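Local coordinates for cell death abnormality protein 2 (Caenorhabditis elegans, PDB 3QWX) that acts as a CRK-family SH2/SH3 signalling adaptor required for engulfment of cell corpses and for cell migration, including that of the gonadal distal tip cells, at residues V53-E58 with C63-E68; G70-K73 with A79-V82; A85-P90 with N97-R102. All blocks are in the same frame, centred on the assembly; numbering follows the deposited sequence.

Contact 1: residues V53-E58 with C63-E68; sequences VREADE and CHYLIE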
loop_
_atom_site.group_PDB
_atom_site.type_symbol
_atom_site.label_atom_id
_atom_site.label_comp_id
_atom_site.label_asym_id
_atom_site.label_seq_id
_atom_site.Cartn_x
_atom_site.Cartn_y
_atom_site.Cartn_z
ATOM N N VAL A 53 3.570 5.144 9.242
ATOM C CA VAL A 53 4.317 6.317 8.783
ATOM C C VAL A 53 5.665 6.480 9.509
ATOM O O VAL A 53 5.750 6.320 10.721
ATOM C CB VAL A 53 3.504 7.633 8.996
ATOM C CG1 VAL A 53 4.067 8.768 8.148
ATOM C CG2 VAL A 53 2.042 7.431 8.674
ATOM N N ARG A 54 6.710 6.801 8.756
ATOM C CA ARG A 54 7.989 7.213 9.339
ATOM C C ARG A 54 7.871 8.704 9.647
ATOM O O ARG A 54 7.746 9.523 8.731
ATOM C CB ARG A 54 9.119 6.978 8.334
ATOM C CG ARG A 54 10.492 7.485 8.762
ATOM C CD ARG A 54 11.021 6.792 10.006
ATOM N NE ARG A 54 12.438 7.099 10.205
ATOM C CZ ARG A 54 13.436 6.399 9.659
ATOM N NH1 ARG A 54 13.165 5.346 8.896
ATOM N NH2 ARG A 54 14.705 6.740 9.882
ATOM N N GLU A 55 7.874 9.048 10.931
ATOM C CA GLU A 55 7.579 10.421 11.349
ATOM C C GLU A 55 8.759 11.100 12.031
ATOM O O GLU A 55 8.754 12.312 12.247
ATOM C CB GLU A 55 6.340 10.453 12.256
ATOM C CG GLU A 55 5.063 10.068 11.507
ATOM C CD GLU A 55 3.803 10.414 12.255
ATOM O OE1 GLU A 55 3.604 11.602 12.604
ATOM O OE2 GLU A 55 3.000 9.497 12.486
ATOM N N ALA A 56 9.774 10.319 12.369
ATOM C CA ALA A 56 10.960 10.867 13.014
ATOM C C ALA A 56 12.168 9.989 12.719
ATOM O O ALA A 56 12.023 8.824 12.366
ATOM C CB ALA A 56 10.734 10.989 14.523
ATOM N N ASP A 57 13.360 10.549 12.869
ATOM C CA ASP A 57 14.577 9.768 12.710
ATOM C C ASP A 57 14.958 9.071 14.017
ATOM O O ASP A 57 15.237 7.872 14.029
ATOM C CB ASP A 57 15.709 10.636 12.160
ATOM C CG ASP A 57 15.626 10.803 10.646
ATOM O OD1 ASP A 57 14.946 9.976 9.991
ATOM O OD2 ASP A 57 16.236 11.753 10.107
ATOM N N GLU A 58 14.938 9.825 15.112
ATOM C CA GLU A 58 15.190 9.281 16.446
ATOM C C GLU A 58 13.858 8.854 17.039
ATOM O O GLU A 58 12.971 9.702 17.213
ATOM C CB GLU A 58 15.792 10.363 17.353
ATOM C CG GLU A 58 16.689 11.366 16.636
ATOM C CD GLU A 58 16.986 12.598 17.477
ATOM O OE1 GLU A 58 16.634 12.601 18.677
ATOM O OE2 GLU A 58 17.568 13.565 16.935
ATOM N N CYS A 63 5.185 5.390 13.420
ATOM C CA CYS A 63 3.862 5.396 14.060
ATOM C C CYS A 63 2.797 4.681 13.219
ATOM O O CYS A 63 2.857 4.674 11.993
ATOM C CB CYS A 63 3.387 6.834 14.349
ATOM S SG CYS A 63 4.604 7.924 15.125
ATOM N N HIS A 64 1.822 4.096 13.903
ATOM C CA HIS A 64 0.714 3.394 13.274
ATOM C C HIS A 64 -0.619 4.020 13.688
ATOM O O HIS A 64 -0.801 4.392 14.848
ATOM C CB HIS A 64 0.721 1.927 13.710
ATOM C CG HIS A 64 2.007 1.216 13.424
ATOM N ND1 HIS A 64 3.099 1.287 14.262
ATOM C CD2 HIS A 64 2.371 0.414 12.396
ATOM C CE1 HIS A 64 4.082 0.556 13.763
ATOM N NE2 HIS A 64 3.663 0.013 12.635
ATOM N N TYR A 65 -1.550 4.108 12.742
ATOM C CA TYR A 65 -2.864 4.696 12.987
ATOM C C TYR A 65 -3.985 3.802 12.513
ATOM O O TYR A 65 -3.998 3.356 11.369
ATOM C CB TYR A 65 -2.986 6.049 12.285
ATOM C CG TYR A 65 -1.917 6.986 12.740
ATOM C CD1 TYR A 65 -2.114 7.799 13.852
ATOM C CD2 TYR A 65 -0.695 7.028 12.095
ATOM C CE1 TYR A 65 -1.129 8.640 14.292
ATOM C CE2 TYR A 65 0.297 7.856 12.521
ATOM C CZ TYR A 65 0.076 8.667 13.622
ATOM O OH TYR A 65 1.073 9.495 14.054
ATOM N N LEU A 66 -4.934 3.554 13.400
ATOM C CA LEU A 66 -6.093 2.759 13.050
ATOM C C LEU A 66 -7.060 3.658 12.279
ATOM O O LEU A 66 -7.446 4.723 12.757
ATOM C CB LEU A 66 -6.760 2.236 14.319
ATOM C CG LEU A 66 -7.648 0.997 14.249
ATOM C CD1 LEU A 66 -8.708 1.052 15.350
ATOM C CD2 LEU A 66 -8.292 0.852 12.895
ATOM N N ILE A 67 -7.432 3.231 11.081
ATOM C CA ILE A 67 -8.423 3.953 10.295
ATOM C C ILE A 67 -9.733 3.190 10.466
ATOM O O ILE A 67 -9.923 2.107 9.900
ATOM C CB ILE A 67 -8.016 4.044 8.809
ATOM C CG1 ILE A 67 -6.705 4.830 8.653
ATOM C CG2 ILE A 67 -9.157 4.642 7.948
ATOM C CD1 ILE A 67 -6.236 4.955 7.225
ATOM N N GLU A 68 -10.622 3.745 11.280
ATOM C CA GLU A 68 -11.864 3.061 11.620
ATOM C C GLU A 68 -12.990 3.444 10.683
ATOM O O GLU A 68 -13.139 4.606 10.307
ATOM C CB GLU A 68 -12.267 3.376 13.054
ATOM C CG GLU A 68 -11.138 3.203 14.034
ATOM C CD GLU A 68 -11.550 3.534 15.442
ATOM O OE1 GLU A 68 -12.426 2.826 15.979
ATOM O OE2 GLU A 68 -10.991 4.492 16.010
#
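Glu55 and Tyr65 reach toward each other from opposite directions, carboxylate to phenol, at the turn end of the antiparallel hairpin of strands 49-54 and 62-69 in the SH2 domain. With CG set beside its own backbone N (chi1 -67°) and the chain extended beyond, Glu55 projects over Cys63 to the hydroxyl end of the tyrosine. There Tyr65 OH donates a very short hydrogen bond, 2.5 Å, to Glu55 OE2. The acceptor lies in the ring plane at the CE2 edge, while the carboxylate is turned 36° from that plane. Close by, Cys63 sets its CB against the same oxygen, with CB and Glu55 OE2 3.3 Å apart. Val53 comes to the same ring edge, CG2 standing 4.2 Å from Tyr65 CE2. The backbone sets the spacing: Val53 and Cys63 form a hydrogen-bonded antiparallel pair, in which Val53 N to Cys63 O and Cys63 N to Val53 O both measure 2.9 Å. On the sheet face away from Val53, Cys63 and Tyr65, His64 lies against Arg41, which by sequence matches the phosphotyrosine-binding arginine of SH2 domains. The second carboxylate oxygen, Glu55 OE1, accepts from the backbone N of Thr105, Glu106 and Ala107, and Thr105 OG1 also bonds to Tyr65 OH. A buried carboxylate gripped at both oxygens by four donors is probably ionised, and it ties the hairpin to the later chain at Thr105-Ala107.

Contact 2: residues G70-K73 with A79-V82; sequences GEPK and AAGV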
loop_
_atom_site.group_PDB
_atom_site.type_symbol
_atom_site.label_atom_id
_atom_site.label_comp_id
_atom_site.label_asym_id
_atom_site.label_seq_id
_atom_site.Cartn_x
_atom_site.Cartn_y
_atom_site.Cartn_z
ATOM N N GLY A 70 -16.907 3.990 9.971
ATOM C CA GLY A 70 -18.029 4.414 10.779
ATOM C C GLY A 70 -19.306 3.728 10.343
ATOM O O GLY A 70 -19.278 2.720 9.645
ATOM N N GLU A 71 -20.429 4.298 10.756
ATOM C CA GLU A 71 -21.740 3.745 10.456
ATOM C C GLU A 71 -22.268 4.283 9.125
ATOM O O GLU A 71 -22.284 5.498 8.901
ATOM C CB GLU A 71 -22.690 4.106 11.597
ATOM C CG GLU A 71 -24.149 3.862 11.318
ATOM C CD GLU A 71 -24.991 4.101 12.547
ATOM O OE1 GLU A 71 -25.753 5.092 12.570
ATOM O OE2 GLU A 71 -24.863 3.308 13.499
ATOM N N PRO A 72 -22.702 3.379 8.231
ATOM C CA PRO A 72 -23.224 3.773 6.918
ATOM C C PRO A 72 -24.640 4.301 7.090
ATOM O O PRO A 72 -25.337 3.815 7.982
ATOM C CB PRO A 72 -23.278 2.447 6.140
ATOM C CG PRO A 72 -22.714 1.391 7.063
ATOM C CD PRO A 72 -22.800 1.930 8.448
ATOM N N LYS A 73 -25.064 5.256 6.264
ATOM C CA LYS A 73 -26.446 5.735 6.320
ATOM C C LYS A 73 -27.397 4.623 5.889
ATOM O O LYS A 73 -27.068 3.813 5.030
ATOM C CB LYS A 73 -26.652 6.996 5.462
ATOM C CG LYS A 73 -26.149 8.283 6.130
ATOM C CD LYS A 73 -26.856 9.554 5.622
ATOM C CE LYS A 73 -28.254 9.732 6.219
ATOM N NZ LYS A 73 -28.262 9.858 7.714
ATOM N N ALA A 79 -21.917 5.919 1.578
ATOM C CA ALA A 79 -20.924 5.018 2.171
ATOM C C ALA A 79 -20.457 5.477 3.558
ATOM O O ALA A 79 -20.360 6.678 3.834
ATOM C CB ALA A 79 -19.730 4.856 1.230
ATOM N N ALA A 80 -20.176 4.521 4.435
ATOM C CA ALA A 80 -19.677 4.848 5.759
ATOM C C ALA A 80 -18.448 5.746 5.662
ATOM O O ALA A 80 -17.596 5.581 4.785
ATOM C CB ALA A 80 -19.347 3.579 6.550
ATOM N N GLY A 81 -18.364 6.699 6.576
ATOM C CA GLY A 81 -17.206 7.558 6.657
ATOM C C GLY A 81 -16.091 6.813 7.356
ATOM O O GLY A 81 -16.179 5.613 7.625
ATOM N N VAL A 82 -15.040 7.541 7.680
ATOM C CA VAL A 82 -13.829 6.938 8.181
ATOM C C VAL A 82 -13.241 7.862 9.248
ATOM O O VAL A 82 -13.454 9.084 9.204
ATOM C CB VAL A 82 -12.874 6.724 6.996
ATOM C CG1 VAL A 82 -11.508 7.298 7.278
ATOM C CG2 VAL A 82 -12.845 5.243 6.572
HETATM O O HOH W 1 -20.458 7.272 8.234
#
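The loop that joins strand 62-69 to strand 82-84 of the SH2 domain is drawn together at its base by Gly70 and Gly81. Gly70 N donates to Gly81 O over 2.9 Å, and this is the one direct hydrogen bond between the two segments. The bond is nearly straight at its hydrogen (172°), yet the donor stands 43° out of the carbonyl plane, above it rather than on a lone pair. One step further out, a water takes over the bridging. It donates to Glu71 O at 2.6 Å and accepts from Gly81 N at 2.7 Å, so both polar groups of the Gly81 backbone are used in holding the two arms together. In SH2 nomenclature this is the DE loop, between betaD (62-69) and betaE (82-84); those strands run antiparallel in the central sheet, and here the arms carry on as irregular chain at the surface. Ala80 supplies the side chain that lies between the two arms. Its methyl points at the opposite arm, where CB meets Gly70 O at 3.2 Å. The same Ala80 CB lies 3.8 Å from Pro72 N and 4.0 Å from Pro72 CG, against the proline ring, and it also rests on Arg69. Towards the sheet, Val82 turns away from Gly70-Lys73 and packs on Ile67 of strand 62-69 and on Ile92 and Leu95 of helix 92-98.

Contact 3: residues A85-P90 with N97-R102; sequences ANQSFP and NHFKMR
With CG anti to its carbonyl carbon (chi1 -61°), Phe89 sends its ring from strand 87-89 toward His98, whose own ring is swung anti to the backbone N (chi1 177°) to receive it. The result is an aromatic cluster of Phe89, His98 and Phe99 that packs this edge strand of the SH2 sheet against the end of helix 92-98. Phe89 CE2 sits over one face of the imidazole, displaced toward its rim, 3.4 Å from His98 CG. The two rings are oblique, their planes 52° apart. Phe99, the first residue past the helix, meets the same ring at CE1: Phe99 CE2 lies 3.9 Å from Phe89 CE1, and these rings too are inclined. Within its own segment, His98 CD2 stands above the centre of the Phe99 ring, so the histidine is packed against both phenylalanines. Phe99 also packs on Leu104 and Leu109. Gln87 completes the group from along the strand; its extended chain brings the amide to Phe99 CZ, 3.8 Å from Gln87 OE1. A water links Gln87 to the imidazole: it donates to Gln87 OE1 at 2.9 Å and lies in the imidazole plane, 2.9 Å from His98 NE2.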
loop_
_atom_site.group_PDB
_atom_site.type_symbol
_atom_site.label_atom_id
_atom_site.label_comp_id
_atom_site.label_asym_id
_atom_site.label_seq_id
_atom_site.Cartn_x
_atom_site.Cartn_y
_atom_site.Cartn_z
ATOM N N ALA A 85 -8.435 8.352 15.102
ATOM C CA ALA A 85 -8.612 8.895 16.441
ATOM C C ALA A 85 -9.989 9.535 16.529
ATOM O O ALA A 85 -11.016 8.858 16.426
ATOM C CB ALA A 85 -7.521 9.925 16.762
ATOM N N ASN A 86 -10.004 10.850 16.703
ATOM C CA ASN A 86 -11.258 11.579 16.783
ATOM C C ASN A 86 -11.404 12.607 15.659
ATOM O O ASN A 86 -11.988 13.671 15.855
ATOM C CB ASN A 86 -11.378 12.238 18.148
ATOM C CG ASN A 86 -10.027 12.526 18.758
ATOM O OD1 ASN A 86 -9.659 11.945 19.780
ATOM N ND2 ASN A 86 -9.263 13.409 18.116
ATOM N N GLN A 87 -10.867 12.282 14.486
ATOM C CA GLN A 87 -11.097 13.097 13.301
ATOM C C GLN A 87 -11.791 12.272 12.226
ATOM O O GLN A 87 -11.296 11.217 11.819
ATOM C CB GLN A 87 -9.788 13.661 12.766
ATOM C CG GLN A 87 -9.032 14.531 13.753
ATOM C CD GLN A 87 -7.683 14.951 13.212
ATOM O OE1 GLN A 87 -7.602 15.641 12.196
ATOM N NE2 GLN A 87 -6.616 14.529 13.880
ATOM N N SER A 88 -12.936 12.759 11.767
ATOM C CA SER A 88 -13.744 12.040 10.795
ATOM C C SER A 88 -13.534 12.595 9.403
ATOM O O SER A 88 -13.320 13.797 9.231
ATOM C CB SER A 88 -15.225 12.110 11.180
ATOM O OG SER A 88 -15.412 11.637 12.507
ATOM N N PHE A 89 -13.577 11.699 8.419
ATOM C CA PHE A 89 -13.438 12.058 7.017
ATOM C C PHE A 89 -14.471 11.329 6.183
ATOM O O PHE A 89 -14.883 10.230 6.537
ATOM C CB PHE A 89 -12.009 11.765 6.531
ATOM C CG PHE A 89 -10.972 12.548 7.273
ATOM C CD1 PHE A 89 -10.331 12.003 8.378
ATOM C CD2 PHE A 89 -10.691 13.856 6.913
ATOM C CE1 PHE A 89 -9.395 12.746 9.094
ATOM C CE2 PHE A 89 -9.753 14.606 7.618
ATOM C CZ PHE A 89 -9.101 14.045 8.708
ATOM N N PRO A 90 -14.910 11.948 5.071
ATOM C CA PRO A 90 -15.949 11.324 4.243
ATOM C C PRO A 90 -15.479 10.000 3.655
ATOM O O PRO A 90 -16.273 9.070 3.506
ATOM C CB PRO A 90 -16.166 12.349 3.128
ATOM C CG PRO A 90 -15.783 13.649 3.739
ATOM C CD PRO A 90 -14.620 13.327 4.644
ATOM N N ASN A 97 -5.465 12.929 1.853
ATOM C CA ASN A 97 -5.219 14.307 1.421
ATOM C C ASN A 97 -5.010 15.242 2.605
ATOM O O ASN A 97 -4.106 16.091 2.605
ATOM C CB ASN A 97 -6.384 14.835 0.595
ATOM C CG ASN A 97 -6.174 16.272 0.164
ATOM O OD1 ASN A 97 -5.364 16.548 -0.727
ATOM N ND2 ASN A 97 -6.898 17.195 0.795
ATOM N N HIS A 98 -5.863 15.091 3.613
ATOM C CA HIS A 98 -5.835 15.984 4.766
ATOM C C HIS A 98 -4.451 15.973 5.422
ATOM O O HIS A 98 -3.947 17.005 5.863
ATOM C CB HIS A 98 -6.919 15.571 5.774
ATOM C CG HIS A 98 -6.925 16.387 7.030
ATOM N ND1 HIS A 98 -7.607 17.578 7.141
ATOM C CD2 HIS A 98 -6.333 16.181 8.231
ATOM C CE1 HIS A 98 -7.438 18.072 8.355
ATOM N NE2 HIS A 98 -6.672 17.241 9.036
ATOM N N PHE A 99 -3.827 14.803 5.483
ATOM C CA PHE A 99 -2.569 14.690 6.218
ATOM C C PHE A 99 -1.326 14.925 5.348
ATOM O O PHE A 99 -0.204 14.680 5.772
ATOM C CB PHE A 99 -2.508 13.374 7.008
ATOM C CG PHE A 99 -3.428 13.358 8.213
ATOM C CD1 PHE A 99 -3.102 14.072 9.353
ATOM C CD2 PHE A 99 -4.613 12.634 8.197
ATOM C CE1 PHE A 99 -3.930 14.065 10.463
ATOM C CE2 PHE A 99 -5.464 12.624 9.301
ATOM C CZ PHE A 99 -5.117 13.338 10.439
ATOM N N LYS A 100 -1.540 15.426 4.138
ATOM C CA LYS A 100 -0.450 15.975 3.345
ATOM C C LYS A 100 0.025 17.290 3.953
ATOM O O LYS A 100 1.212 17.605 3.911
ATOM C CB LYS A 100 -0.889 16.235 1.901
ATOM C CG LYS A 100 -0.960 15.012 0.999
ATOM C CD LYS A 100 -1.171 15.473 -0.438
ATOM C CE LYS A 100 -1.152 14.332 -1.425
ATOM N NZ LYS A 100 -1.323 14.846 -2.812
ATOM N N MET A 101 -0.908 18.052 4.512
ATOM C CA MET A 101 -0.630 19.428 4.943
ATOM C C MET A 101 -0.921 19.661 6.418
ATOM O O MET A 101 -0.929 20.803 6.884
ATOM C CB MET A 101 -1.428 20.436 4.105
ATOM C CG MET A 101 -0.967 20.571 2.653
ATOM S SD MET A 101 0.760 21.094 2.472
ATOM C CE MET A 101 0.619 22.859 2.777
ATOM N N ARG A 102 -1.190 18.579 7.138
ATOM C CA ARG A 102 -1.428 18.615 8.576
ATOM C C ARG A 102 -0.687 17.386 9.108
ATOM O O ARG A 102 -0.640 16.355 8.430
ATOM C CB ARG A 102 -2.935 18.498 8.857
ATOM C CG ARG A 102 -3.507 19.438 9.915
ATOM C CD ARG A 102 -3.772 20.855 9.381
ATOM N NE ARG A 102 -2.542 21.596 9.088
ATOM C CZ ARG A 102 -2.168 22.732 9.685
ATOM N NH1 ARG A 102 -1.038 23.315 9.328
ATOM N NH2 ARG A 102 -2.916 23.288 10.630
HETATM O O HOH W 2 -5.580 17.598 11.679
#

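How the contacts relate
All three contacts lie in the SH2 domain and follow one another along the chain, each closing before the next opens. Contact 1 joins strands 49-54 and 62-69; contact 2, about 24 Å away between centres, lies where strand 62-69 has run out into its loop; contact 3 joins the last strand, 87-89, to the end of helix 92-98. Contact 2 touches both others: Ile67 CG2 meets Val82 CG1, and Val82 O probably accepts from Phe89 N. Contacts 1 and 3, about 14 Å apart between centres, do not touch but reach the same sheet. Together they run from the hairpin beside Arg41, the probable phosphotyrosine-binding arginine, to the edge strand packing on helix 92-98.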